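Local atomic coordinates of copper-containing nitrite reductase (PDB entry 6HBE), a protein that probably reduces nitrite to nitric oxide at copper centres, as a homotrimer whose subunits each carry an additional C-terminal copper-binding domain. Residues C[108-113]-C[131-136]; C[156-161]-C[202-207]; C[350-355]-C[372-377]; C[376-381]-C[408-413]. One frame throughout, in Å; residues are numbered along the deposited sequence.

How the interactions relate
Interactions 1 and 2 are buried pairs of neighbouring strands whose sheets pack face to face: V110, M112, M133 and V135 of the antiparallel pair 108-113/131-136 meet Y157, I159, Y203, L205 and V207 of the parallel pair 156-161/202-207, their centres about 9 Å apart. Interaction 3 is another parallel pair, in the cupredoxin-like C-terminal domain. Its chain runs on into interaction 4, which shares E376 and D377 and joins two loops. Both are mostly buried too, with T350, Q352 and D380 partly exposed. Chemistry shifts from apolar and aromatic packing in 1 and 2 to carboxylates and turns in 3 and 4; all but interaction 2 touch a neighbouring subunit.

Interaction 1 (C[108-113]-C[131-136]); sequences PGVFMY and FGMIVV
Three antiparallel hydrogen-bonded pairs, G109 with V136, F111 with I134 and Y113 with G132, join strand 109-113 to strand 131-136. Each pair closes two backbone bonds, among them V136 N to G109 O at 2.9 Å and Y113 N to G132 O at 3.0 Å. CA-H...O contacts add to them, such as M133 CA to F111 O at 3.5 Å.

A CH-pi interaction marks the Y113 end of the pair. The tyrosine CG sits between the backbone N and the carbonyl carbon (chi1 72°), which folds the ring over the opposing strand. G132, which has no side chain, brings its CA 3.8 Å from the centroid of the Y113 ring, over the face, while Y113 OH bonds to P53 O.

This pair forms the middle of a cupredoxin sheet in the N-terminal domain, with strand 55-58 flanking 131-137 and the short strand 78-79 flanking 109-114. H114 and C115, copper ligands of the type 2 and type 1 sites respectively, follow directly after Y113.

Apolar contacts divide between the two faces. On the face that carries Y113, F111 CB touches I134 CG2 at 3.8 Å, and F111 CE2 meets V136 CG2 at 4.0 Å. On the other face V110 CG1 packs against M133 CG at 4.0 Å. The extended M112 side chain reaches F131 CB with its CE at 4.2 Å, and it also packs on H267 of a neighbouring subunit.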
loop_
_atom_site.group_PDB
_atom_site.type_symbol
_atom_site.label_atom_id
_atom_site.label_comp_id
_atom_site.label_asym_id
_atom_site.label_seq_id
_atom_site.Cartn_x
_atom_site.Cartn_y
_atom_site.Cartn_z
ATOM N N PRO C 108 -25.146 18.146 0.501
ATOM C CA PRO C 108 -25.635 16.803 0.871
ATOM C C PRO C 108 -24.555 15.727 0.726
ATOM O O PRO C 108 -23.692 15.849 -0.161
ATOM C CB PRO C 108 -26.792 16.576 -0.099
ATOM C CG PRO C 108 -26.513 17.430 -1.255
ATOM C CD PRO C 108 -25.731 18.610 -0.766
ATOM N N GLY C 109 -24.601 14.700 1.586
ATOM C CA GLY C 109 -23.727 13.524 1.469
ATOM C C GLY C 109 -23.303 12.855 2.768
ATOM O O GLY C 109 -23.928 13.061 3.814
ATOM N N VAL C 110 -22.216 12.077 2.691
ATOM C CA VAL C 110 -21.672 11.302 3.814
ATOM C C VAL C 110 -20.269 11.836 4.101
ATOM O O VAL C 110 -19.373 11.738 3.230
ATOM C CB VAL C 110 -21.629 9.794 3.472
ATOM C CG1 VAL C 110 -20.978 8.995 4.616
ATOM C CG2 VAL C 110 -23.044 9.266 3.204
ATOM N N PHE C 111 -20.083 12.399 5.304
ATOM C CA PHE C 111 -18.877 13.138 5.682
ATOM C C PHE C 111 -18.171 12.527 6.887
ATOM O O PHE C 111 -18.812 12.095 7.851
ATOM C CB PHE C 111 -19.213 14.596 5.968
ATOM C CG PHE C 111 -19.795 15.311 4.783
ATOM C CD1 PHE C 111 -18.958 15.811 3.776
ATOM C CD2 PHE C 111 -21.162 15.444 4.646
ATOM C CE1 PHE C 111 -19.482 16.433 2.656
ATOM C CE2 PHE C 111 -21.713 16.067 3.517
ATOM C CZ PHE C 111 -20.876 16.563 2.526
ATOM N N MET C 112 -16.841 12.534 6.856
ATOM C CA MET C 112 -16.028 12.163 8.028
ATOM C C MET C 112 -15.956 13.317 9.043
ATOM O O MET C 112 -15.941 14.501 8.658
ATOM C CB MET C 112 -14.595 11.815 7.582
ATOM C CG MET C 112 -13.676 11.130 8.618
ATOM S SD MET C 112 -12.129 10.630 7.802
ATOM C CE MET C 112 -11.100 10.095 9.160
ATOM N N TYR C 113 -15.854 12.971 10.331
ATOM C CA TYR C 113 -15.342 13.896 11.352
ATOM C C TYR C 113 -14.257 13.152 12.118
ATOM O O TYR C 113 -14.250 11.918 12.119
ATOM C CB TYR C 113 -16.472 14.466 12.282
ATOM C CG TYR C 113 -17.068 13.491 13.286
ATOM C CD1 TYR C 113 -16.375 13.172 14.469
ATOM C CD2 TYR C 113 -18.318 12.901 13.079
ATOM C CE1 TYR C 113 -16.906 12.302 15.396
ATOM C CE2 TYR C 113 -18.849 12.010 14.018
ATOM C CZ TYR C 113 -18.131 11.714 15.167
ATOM O OH TYR C 113 -18.577 10.821 16.120
ATOM N N PHE C 131 -12.642 9.048 15.293
ATOM C CA PHE C 131 -13.338 9.380 14.039
ATOM C C PHE C 131 -14.791 8.929 14.077
ATOM O O PHE C 131 -15.141 8.096 14.915
ATOM C CB PHE C 131 -12.635 8.726 12.821
ATOM C CG PHE C 131 -12.236 7.299 13.051
ATOM C CD1 PHE C 131 -13.183 6.278 13.045
ATOM C CD2 PHE C 131 -10.924 6.977 13.308
ATOM C CE1 PHE C 131 -12.818 4.961 13.293
ATOM C CE2 PHE C 131 -10.547 5.669 13.544
ATOM C CZ PHE C 131 -11.506 4.651 13.541
ATOM N N GLY C 132 -15.611 9.493 13.178
ATOM C CA GLY C 132 -17.000 9.089 12.987
ATOM C C GLY C 132 -17.621 9.667 11.726
ATOM O O GLY C 132 -16.910 10.249 10.892
ATOM N N MET C 133 -18.936 9.491 11.576
ATOM C CA MET C 133 -19.711 9.927 10.402
ATOM C C MET C 133 -20.771 10.989 10.731
ATOM O O MET C 133 -21.485 10.873 11.739
ATOM C CB MET C 133 -20.424 8.690 9.784
ATOM C CG MET C 133 -21.374 8.921 8.593
ATOM S SD MET C 133 -22.347 7.452 8.088
ATOM C CE MET C 133 -21.067 6.272 7.603
ATOM N N ILE C 134 -20.921 11.972 9.831
ATOM C CA ILE C 134 -22.078 12.868 9.803
ATOM C C ILE C 134 -22.681 12.790 8.417
ATOM O O ILE C 134 -21.962 12.939 7.411
ATOM C CB ILE C 134 -21.809 14.350 10.244
ATOM C CG1 ILE C 134 -23.074 15.228 10.021
ATOM C CG2 ILE C 134 -20.642 14.974 9.508
ATOM C CD1 ILE C 134 -23.035 16.562 10.733
ATOM N N VAL C 135 -23.984 12.492 8.379
ATOM C CA VAL C 135 -24.774 12.402 7.166
ATOM C C VAL C 135 -25.672 13.629 7.015
ATOM O O VAL C 135 -26.367 14.021 7.980
ATOM C CB VAL C 135 -25.701 11.154 7.164
ATOM C CG1 VAL C 135 -26.523 11.078 5.890
ATOM C CG2 VAL C 135 -24.888 9.873 7.344
ATOM N N VAL C 136 -25.670 14.181 5.810
ATOM C CA VAL C 136 -26.540 15.290 5.381
ATOM C C VAL C 136 -27.465 14.786 4.284
ATOM O O VAL C 136 -27.067 14.618 3.137
ATOM C CB VAL C 136 -25.724 16.524 4.901
ATOM C CG1 VAL C 136 -26.646 17.690 4.538
ATOM C CG2 VAL C 136 -24.738 16.970 5.961
#

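Interaction 2 (C[156-161]-C[202-207]); sequences LYIIQS and IYFLNV
Strands 156-161 and 202-207 run parallel, their axes 4.7 Å apart at closest and 12° from alignment, and five backbone hydrogen bonds alternate between them from Y203 N-L156 O to V207 N-Q160 O.

Y157 and Y203 lie side by side and point the same way. Both place CG anti to the carbonyl carbon, and the rings form an offset stack with centroids 4.5 Å apart and planes at 19°. Y157 CE2 lies over the face of the Y203 ring, 3.4 Å from Y203 CD1, while L156 O lies at the edge of that ring, in its plane. The hydroxyl of Y203 bonds to E137. I159, on the same face as the tyrosines, touches V207 CG1 through its CG2 at 3.8 Å; at the end of the pair S161 CB and V207 CG2 are closer than usual carbon contact, at 3.4 Å.

On the other face F204 lies across the I158 and Q160 side chains, with F204 CE1 4.0 Å from Q160 CB. A water joins the two amides, accepting from Q160 NE2 and donating to N206 OD1. S213 takes up Q160 OE1, and N206 ND2 donates to A243 O and L211 O.

The tyrosine-bearing face packs on V110, M112, M133 and V135 of the preceding sheet, an arrangement typical of copper nitrite reductases, in which two cupredoxin domains follow one another in the subunit.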
loop_
_atom_site.group_PDB
_atom_site.type_symbol
_atom_site.label_atom_id
_atom_site.label_comp_id
_atom_site.label_asym_id
_atom_site.label_seq_id
_atom_site.Cartn_x
_atom_site.Cartn_y
_atom_site.Cartn_z
ATOM N N LEU C 156 -28.552 1.192 6.123
ATOM C CA LEU C 156 -27.382 0.589 6.731
ATOM C C LEU C 156 -26.268 1.649 6.648
ATOM O O LEU C 156 -25.954 2.107 5.550
ATOM C CB LEU C 156 -26.963 -0.650 5.962
ATOM C CG LEU C 156 -27.989 -1.788 5.818
ATOM C CD1 LEU C 156 -27.368 -2.914 5.020
ATOM C CD2 LEU C 156 -28.436 -2.315 7.178
ATOM N N TYR C 157 -25.721 2.027 7.799
ATOM C CA TYR C 157 -24.621 3.006 7.904
ATOM C C TYR C 157 -23.356 2.262 8.325
ATOM O O TYR C 157 -23.325 1.615 9.404
ATOM C CB TYR C 157 -24.982 4.108 8.890
ATOM C CG TYR C 157 -26.244 4.925 8.570
ATOM C CD1 TYR C 157 -27.495 4.533 9.065
ATOM C CD2 TYR C 157 -26.178 6.122 7.897
ATOM C CE1 TYR C 157 -28.641 5.284 8.850
ATOM C CE2 TYR C 157 -27.313 6.892 7.684
ATOM C CZ TYR C 157 -28.560 6.451 8.164
ATOM O OH TYR C 157 -29.716 7.182 7.959
ATOM N N ILE C 158 -22.318 2.328 7.476
ATOM C CA ILE C 158 -21.103 1.513 7.659
ATOM C C ILE C 158 -19.809 2.360 7.568
ATOM O O ILE C 158 -19.595 3.032 6.563
ATOM C CB ILE C 158 -21.009 0.430 6.537
ATOM C CG1 ILE C 158 -22.255 -0.482 6.499
ATOM C CG2 ILE C 158 -19.748 -0.427 6.714
ATOM C CD1 ILE C 158 -22.278 -1.516 7.599
ATOM N N ILE C 159 -18.942 2.262 8.574
ATOM C CA ILE C 159 -17.564 2.783 8.493
ATOM C C ILE C 159 -16.610 1.616 8.403
ATOM O O ILE C 159 -16.763 0.647 9.156
ATOM C CB ILE C 159 -17.198 3.668 9.708
ATOM C CG1 ILE C 159 -17.807 5.065 9.514
ATOM C CG2 ILE C 159 -15.693 3.764 9.918
ATOM C CD1 ILE C 159 -17.748 5.978 10.735
ATOM N N GLN C 160 -15.658 1.720 7.474
ATOM C CA GLN C 160 -14.472 0.887 7.451
ATOM C C GLN C 160 -13.298 1.610 8.085
ATOM O O GLN C 160 -13.027 2.744 7.718
ATOM C CB GLN C 160 -14.118 0.467 6.006
ATOM C CG GLN C 160 -12.948 -0.518 5.955
ATOM C CD GLN C 160 -12.613 -0.982 4.535
ATOM O OE1 GLN C 160 -13.498 -1.372 3.744
ATOM N NE2 GLN C 160 -11.325 -0.911 4.190
ATOM N N SER C 161 -12.545 0.933 8.953
ATOM C CA SER C 161 -11.399 1.564 9.629
ATOM C C SER C 161 -10.350 0.523 10.005
ATOM O O SER C 161 -10.647 -0.675 10.087
ATOM C CB SER C 161 -11.850 2.342 10.885
ATOM O OG SER C 161 -12.309 1.477 11.921
ATOM N N ILE C 202 -27.385 2.145 1.508
ATOM C CA ILE C 202 -26.151 1.930 2.283
ATOM C C ILE C 202 -25.407 3.276 2.270
ATOM O O ILE C 202 -25.257 3.900 1.214
ATOM C CB ILE C 202 -25.277 0.802 1.676
ATOM C CG1 ILE C 202 -26.061 -0.528 1.638
ATOM C CG2 ILE C 202 -23.974 0.610 2.469
ATOM C CD1 ILE C 202 -25.462 -1.572 0.719
ATOM N N TYR C 203 -24.996 3.730 3.439
ATOM C CA TYR C 203 -24.203 4.953 3.609
ATOM C C TYR C 203 -22.818 4.453 4.042
ATOM O O TYR C 203 -22.667 3.962 5.168
ATOM C CB TYR C 203 -24.840 5.848 4.674
ATOM C CG TYR C 203 -26.251 6.364 4.349
ATOM C CD1 TYR C 203 -27.380 5.543 4.510
ATOM C CD2 TYR C 203 -26.453 7.673 3.928
ATOM C CE1 TYR C 203 -28.664 6.013 4.236
ATOM C CE2 TYR C 203 -27.735 8.163 3.640
ATOM C CZ TYR C 203 -28.838 7.317 3.786
ATOM O OH TYR C 203 -30.119 7.768 3.524
ATOM N N PHE C 204 -21.825 4.566 3.149
ATOM C CA PHE C 204 -20.486 3.969 3.371
ATOM C C PHE C 204 -19.405 5.039 3.439
ATOM O O PHE C 204 -19.304 5.856 2.520
ATOM C CB PHE C 204 -20.156 3.001 2.231
ATOM C CG PHE C 204 -18.756 2.409 2.315
ATOM C CD1 PHE C 204 -18.378 1.682 3.419
ATOM C CD2 PHE C 204 -17.859 2.531 1.262
ATOM C CE1 PHE C 204 -17.117 1.130 3.519
ATOM C CE2 PHE C 204 -16.596 1.940 1.340
ATOM C CZ PHE C 204 -16.225 1.267 2.490
ATOM N N LEU C 205 -18.575 5.007 4.495
ATOM C CA LEU C 205 -17.426 5.898 4.622
ATOM C C LEU C 205 -16.207 5.056 4.936
ATOM O O LEU C 205 -16.192 4.319 5.929
ATOM C CB LEU C 205 -17.664 6.928 5.747
ATOM C CG LEU C 205 -16.488 7.813 6.210
ATOM C CD1 LEU C 205 -16.016 8.729 5.122
ATOM C CD2 LEU C 205 -16.811 8.626 7.447
ATOM N N ASN C 206 -15.167 5.182 4.109
ATOM C CA ASN C 206 -13.850 4.553 4.422
ATOM C C ASN C 206 -13.035 5.611 5.145
ATOM O O ASN C 206 -12.592 6.575 4.499
ATOM C CB ASN C 206 -13.077 4.090 3.154
ATOM C CG ASN C 206 -11.738 3.445 3.476
ATOM O OD1 ASN C 206 -11.457 3.080 4.638
ATOM N ND2 ASN C 206 -10.865 3.318 2.447
ATOM N N VAL C 207 -12.791 5.443 6.439
ATOM C CA VAL C 207 -11.964 6.434 7.154
ATOM C C VAL C 207 -10.453 6.157 6.971
ATOM O O VAL C 207 -9.630 7.012 7.247
ATOM C CB VAL C 207 -12.260 6.587 8.666
ATOM C CG1 VAL C 207 -13.721 6.873 8.948
ATOM C CG2 VAL C 207 -11.756 5.418 9.479
HETATM O O HOH W 1 -9.786 1.049 5.783
#

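Interaction 3 (C[350-355]-C[372-377]); sequences TVQMVG and EFVNED
Parallel strands 350-353 and 372-375 belong to the C-terminal cupredoxin-like domain, and the chain beyond them leads toward its copper site. V351 N-E372 O, V374 N-V351 O and M353 N-V374 O are each 3.0 Å apart and join the strands by alternating backbone hydrogen bonds. Past the regular pairing, M353 O accepts from E376 N at 2.9 Å and, weakly, from D377 N.

On one face V351 lies alongside F373, with V351 CG1 3.6 Å from F373 CE1. The M353 and F373 side chains cross at about a right angle: the methionine bends at chi2 (134°), bringing CE to F373 CD1, while its sulfur lies beside N375 CB. The other face carries T350, Q352 and V374; T350 CG2 meets V374 CG1 at 3.7 Å. A water accepts from Q352 NE2 and donates to E376 OE2, linking amide and carboxylate, while R168 binds Q352 OE1 and R309 of a neighbouring subunit pairs with E376 OE2.

N375 OD1 accepts from D377 N at 3.0 Å, closing an Asx turn, with the donor well above the carbonyl plane. N375 ND2 donates to L408 O and G388 O, so both ends of the amide are engaged. D377 OD1 receives G355 N at 2.9 Å on its syn side, 29° out of the carboxylate plane. Its OD2 accepts from N356 N and from NE2 of the copper ligand H390. This second-shell carboxylate probably helps orient the histidine, at the end of a strand pair of the plastocyanin/azurin-like cupredoxin fold that carries the copper site.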
loop_
_atom_site.group_PDB
_atom_site.type_symbol
_atom_site.label_atom_id
_atom_site.label_comp_id
_atom_site.label_asym_id
_atom_site.label_seq_id
_atom_site.Cartn_x
_atom_site.Cartn_y
_atom_site.Cartn_z
ATOM N N THR C 350 19.543 1.125 17.679
ATOM C CA THR C 350 18.594 2.213 17.401
ATOM C C THR C 350 17.238 2.055 18.126
ATOM O O THR C 350 16.612 0.989 18.078
ATOM C CB THR C 350 18.355 2.335 15.883
ATOM O OG1 THR C 350 19.598 2.604 15.220
ATOM C CG2 THR C 350 17.421 3.476 15.557
ATOM N N VAL C 351 16.778 3.128 18.768
ATOM C CA VAL C 351 15.378 3.239 19.160
ATOM C C VAL C 351 14.767 4.412 18.413
ATOM O O VAL C 351 15.215 5.547 18.569
ATOM C CB VAL C 351 15.192 3.397 20.685
ATOM C CG1 VAL C 351 13.711 3.582 21.043
ATOM C CG2 VAL C 351 15.745 2.168 21.390
ATOM N N GLN C 352 13.754 4.125 17.584
ATOM C CA GLN C 352 13.058 5.183 16.836
ATOM C C GLN C 352 11.902 5.757 17.622
ATOM O O GLN C 352 11.139 5.012 18.234
ATOM C CB GLN C 352 12.501 4.626 15.515
ATOM C CG GLN C 352 13.527 4.062 14.571
ATOM C CD GLN C 352 12.918 3.620 13.238
ATOM O OE1 GLN C 352 11.767 3.202 13.184
ATOM N NE2 GLN C 352 13.685 3.721 12.176
ATOM N N MET C 353 11.751 7.079 17.575
ATOM C CA MET C 353 10.485 7.736 17.889
ATOM C C MET C 353 9.758 7.874 16.541
ATOM O O MET C 353 10.294 8.466 15.626
ATOM C CB MET C 353 10.705 9.120 18.504
ATOM C CG MET C 353 11.479 9.103 19.823
ATOM S SD MET C 353 12.774 10.361 19.825
ATOM C CE MET C 353 13.059 10.517 21.608
ATOM N N VAL C 354 8.562 7.290 16.430
ATOM C CA VAL C 354 7.850 7.216 15.141
ATOM C C VAL C 354 6.345 7.003 15.364
ATOM O O VAL C 354 5.938 6.103 16.094
ATOM C CB VAL C 354 8.490 6.149 14.199
ATOM C CG1 VAL C 354 8.575 4.769 14.832
ATOM C CG2 VAL C 354 7.767 6.064 12.838
ATOM N N GLY C 355 5.516 7.845 14.733
ATOM C CA GLY C 355 4.057 7.802 14.950
ATOM C C GLY C 355 3.639 7.892 16.412
ATOM O O GLY C 355 2.767 7.144 16.854
ATOM N N GLU C 372 21.112 4.601 20.524
ATOM C CA GLU C 372 20.869 5.893 19.894
ATOM C C GLU C 372 19.371 6.064 19.664
ATOM O O GLU C 372 18.785 5.314 18.865
ATOM C CB GLU C 372 21.619 5.997 18.554
ATOM C CG GLU C 372 21.406 7.319 17.800
ATOM C CD GLU C 372 22.248 7.448 16.539
ATOM O OE1 GLU C 372 21.826 6.942 15.462
ATOM O OE2 GLU C 372 23.342 8.060 16.608
ATOM N N PHE C 373 18.772 7.038 20.351
ATOM C CA PHE C 373 17.421 7.518 20.037
ATOM C C PHE C 373 17.475 8.391 18.769
ATOM O O PHE C 373 18.357 9.278 18.638
ATOM C CB PHE C 373 16.816 8.343 21.185
ATOM C CG PHE C 373 16.324 7.519 22.342
ATOM C CD1 PHE C 373 15.040 6.992 22.343
ATOM C CD2 PHE C 373 17.151 7.249 23.436
ATOM C CE1 PHE C 373 14.575 6.222 23.410
ATOM C CE2 PHE C 373 16.691 6.474 24.503
ATOM C CZ PHE C 373 15.406 5.956 24.500
ATOM N N VAL C 374 16.567 8.134 17.820
ATOM C CA VAL C 374 16.443 9.005 16.622
ATOM C C VAL C 374 14.976 9.352 16.407
ATOM O O VAL C 374 14.125 8.481 16.512
ATOM C CB VAL C 374 17.078 8.343 15.351
ATOM C CG1 VAL C 374 16.420 7.005 14.998
ATOM C CG2 VAL C 374 17.001 9.284 14.152
ATOM N N ASN C 375 14.671 10.617 16.125
ATOM C CA ASN C 375 13.302 11.016 15.869
ATOM C C ASN C 375 12.985 10.910 14.374
ATOM O O ASN C 375 13.463 11.716 13.582
ATOM C CB ASN C 375 12.985 12.426 16.396
ATOM C CG ASN C 375 11.486 12.729 16.393
ATOM O OD1 ASN C 375 10.662 11.889 15.992
ATOM N ND2 ASN C 375 11.121 13.920 16.816
ATOM N N GLU C 376 12.160 9.925 14.020
ATOM C CA GLU C 376 11.704 9.740 12.627
ATOM C C GLU C 376 10.416 10.525 12.319
ATOM O O GLU C 376 10.086 10.713 11.140
ATOM C CB GLU C 376 11.516 8.250 12.292
ATOM C CG GLU C 376 12.792 7.443 12.079
ATOM C CD GLU C 376 13.720 7.959 10.949
ATOM O OE1 GLU C 376 13.324 8.754 10.046
ATOM O OE2 GLU C 376 14.905 7.559 10.935
ATOM N N ASP C 377 9.698 11.027 13.328
ATOM C CA ASP C 377 8.552 11.900 13.023
ATOM C C ASP C 377 9.101 13.166 12.369
ATOM O O ASP C 377 10.211 13.613 12.700
ATOM C CB ASP C 377 7.683 12.205 14.259
ATOM C CG ASP C 377 6.629 11.112 14.556
ATOM O OD1 ASP C 377 6.176 10.393 13.619
ATOM O OD2 ASP C 377 6.238 10.966 15.742
HETATM O O HOH W 2 16.014 5.449 11.890
#

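Interaction 4 (C[376-381]-C[408-413]); sequences EDVFDL and LGHGER
H410 makes the close part of this contact, held by the opposing loop through both backbone and ring. Its amide N donates to D380 OD2 at 2.9 Å in a nearly straight bond (174°), meeting the carboxylate oxygen on its anti lone pair. D380 CG stands between the backbone N and the carbonyl carbon (chi1 60°), which turns the carboxylate toward the G409 and H410 backbone.

The imidazole ND1 donates to D377 O at 2.9 Å, a more bent bond in which the donor sits above the carbonyl plane. V378 lies alongside H410, with CB and CG1 over one face of the ring toward its rim; its CG2 is 4.0 Å from H410 CE1. With NE2 bonded to Y177 OH of a neighbouring subunit, both ring nitrogens have partners.

Both segments are loops of the cupredoxin-like domain, one after strand 370-375 and the other before strand 413-417. A type II beta turn spans G409 to E412, closed by E412 N to G409 O at 3.1 Å, and E412 OE1 accepts from G409 N at 2.8 Å.

The outer side is looser: D380 and E412 are partly exposed, and the D380 side chain lies about 4 Å from a bound calcium ion.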
loop_
_atom_site.group_PDB
_atom_site.type_symbol
_atom_site.label_atom_id
_atom_site.label_comp_id
_atom_site.label_asym_id
_atom_site.label_seq_id
_atom_site.Cartn_x
_atom_site.Cartn_y
_atom_site.Cartn_z
ATOM N N GLU C 376 12.160 9.925 14.020
ATOM C CA GLU C 376 11.704 9.740 12.627
ATOM C C GLU C 376 10.416 10.525 12.319
ATOM O O GLU C 376 10.086 10.713 11.140
ATOM C CB GLU C 376 11.516 8.250 12.292
ATOM C CG GLU C 376 12.792 7.443 12.079
ATOM C CD GLU C 376 13.720 7.959 10.949
ATOM O OE1 GLU C 376 13.324 8.754 10.046
ATOM O OE2 GLU C 376 14.905 7.559 10.935
ATOM N N ASP C 377 9.698 11.027 13.328
ATOM C CA ASP C 377 8.552 11.900 13.023
ATOM C C ASP C 377 9.101 13.166 12.369
ATOM O O ASP C 377 10.211 13.613 12.700
ATOM C CB ASP C 377 7.683 12.205 14.259
ATOM C CG ASP C 377 6.629 11.112 14.556
ATOM O OD1 ASP C 377 6.176 10.393 13.619
ATOM O OD2 ASP C 377 6.238 10.966 15.742
ATOM N N VAL C 378 8.341 13.708 11.408
ATOM C CA VAL C 378 8.808 14.735 10.480
ATOM C C VAL C 378 8.345 16.153 10.857
ATOM O O VAL C 378 9.132 17.090 10.707
ATOM C CB VAL C 378 8.384 14.390 9.014
ATOM C CG1 VAL C 378 9.098 15.285 7.998
ATOM C CG2 VAL C 378 8.732 12.948 8.716
ATOM N N PHE C 379 7.104 16.306 11.342
ATOM C CA PHE C 379 6.537 17.613 11.730
ATOM C C PHE C 379 7.031 18.008 13.139
ATOM O O PHE C 379 6.527 17.508 14.140
ATOM C CB PHE C 379 5.002 17.562 11.706
ATOM C CG PHE C 379 4.323 18.909 11.858
ATOM C CD1 PHE C 379 4.118 19.479 13.109
ATOM C CD2 PHE C 379 3.817 19.560 10.756
ATOM C CE1 PHE C 379 3.468 20.695 13.243
ATOM C CE2 PHE C 379 3.142 20.767 10.877
ATOM C CZ PHE C 379 2.969 21.345 12.125
ATOM N N ASP C 380 8.026 18.891 13.213
ATOM C CA ASP C 380 8.654 19.251 14.517
ATOM C C ASP C 380 8.394 20.726 14.910
ATOM O O ASP C 380 9.108 21.325 15.719
ATOM C CB ASP C 380 10.150 18.853 14.507
ATOM C CG ASP C 380 10.953 19.542 13.398
ATOM O OD1 ASP C 380 10.472 20.558 12.804
ATOM O OD2 ASP C 380 12.069 19.055 13.101
ATOM N N LEU C 381 7.325 21.287 14.374
ATOM C CA LEU C 381 6.871 22.634 14.701
ATOM C C LEU C 381 5.803 22.618 15.818
ATOM O O LEU C 381 5.421 21.545 16.315
ATOM C CB LEU C 381 6.294 23.267 13.446
ATOM C CG LEU C 381 7.263 23.339 12.269
ATOM C CD1 LEU C 381 6.503 23.722 11.006
ATOM C CD2 LEU C 381 8.378 24.344 12.568
ATOM N N LEU C 408 13.989 16.195 20.704
ATOM C CA LEU C 408 14.593 15.989 19.376
ATOM C C LEU C 408 13.602 16.387 18.277
ATOM O O LEU C 408 12.424 15.972 18.311
ATOM C CB LEU C 408 14.965 14.530 19.211
ATOM C CG LEU C 408 15.941 13.936 20.239
ATOM C CD1 LEU C 408 16.201 12.472 19.909
ATOM C CD2 LEU C 408 17.260 14.717 20.267
ATOM N N GLY C 409 14.083 17.212 17.352
ATOM C CA GLY C 409 13.403 17.491 16.068
ATOM C C GLY C 409 13.665 16.362 15.054
ATOM O O GLY C 409 14.346 15.362 15.353
ATOM N N HIS C 410 13.173 16.529 13.832
ATOM C CA HIS C 410 13.279 15.457 12.840
ATOM C C HIS C 410 14.718 15.102 12.499
ATOM O O HIS C 410 15.515 15.975 12.199
ATOM C CB HIS C 410 12.583 15.822 11.543
ATOM C CG HIS C 410 12.761 14.774 10.498
ATOM N ND1 HIS C 410 12.277 13.493 10.656
ATOM C CD2 HIS C 410 13.447 14.777 9.331
ATOM C CE1 HIS C 410 12.619 12.767 9.605
ATOM N NE2 HIS C 410 13.330 13.522 8.789
ATOM N N GLY C 411 15.049 13.826 12.548
ATOM C CA GLY C 411 16.374 13.377 12.189
ATOM C C GLY C 411 17.461 13.730 13.197
ATOM O O GLY C 411 18.645 13.487 12.883
ATOM N N GLU C 412 17.087 14.295 14.363
ATOM C CA GLU C 412 18.057 14.554 15.460
ATOM C C GLU C 412 18.219 13.304 16.279
ATOM O O GLU C 412 17.321 12.454 16.314
ATOM C CB GLU C 412 17.659 15.748 16.324
ATOM C CG GLU C 412 17.697 17.045 15.531
ATOM C CD GLU C 412 17.386 18.297 16.334
ATOM O OE1 GLU C 412 16.732 18.223 17.390
ATOM O OE2 GLU C 412 17.764 19.391 15.868
ATOM N N ARG C 413 19.377 13.172 16.932
ATOM C CA ARG C 413 19.798 11.909 17.567
ATOM C C ARG C 413 20.367 12.143 18.977
ATOM O O ARG C 413 20.941 13.190 19.244
ATOM C CB ARG C 413 20.864 11.199 16.722
ATOM C CG ARG C 413 20.446 10.875 15.284
ATOM C CD ARG C 413 21.587 10.442 14.372
ATOM N NE ARG C 413 21.048 10.295 13.020
ATOM C CZ ARG C 413 20.486 9.195 12.513
ATOM N NH1 ARG C 413 20.430 8.047 13.194
ATOM N NH2 ARG C 413 19.987 9.251 11.277
#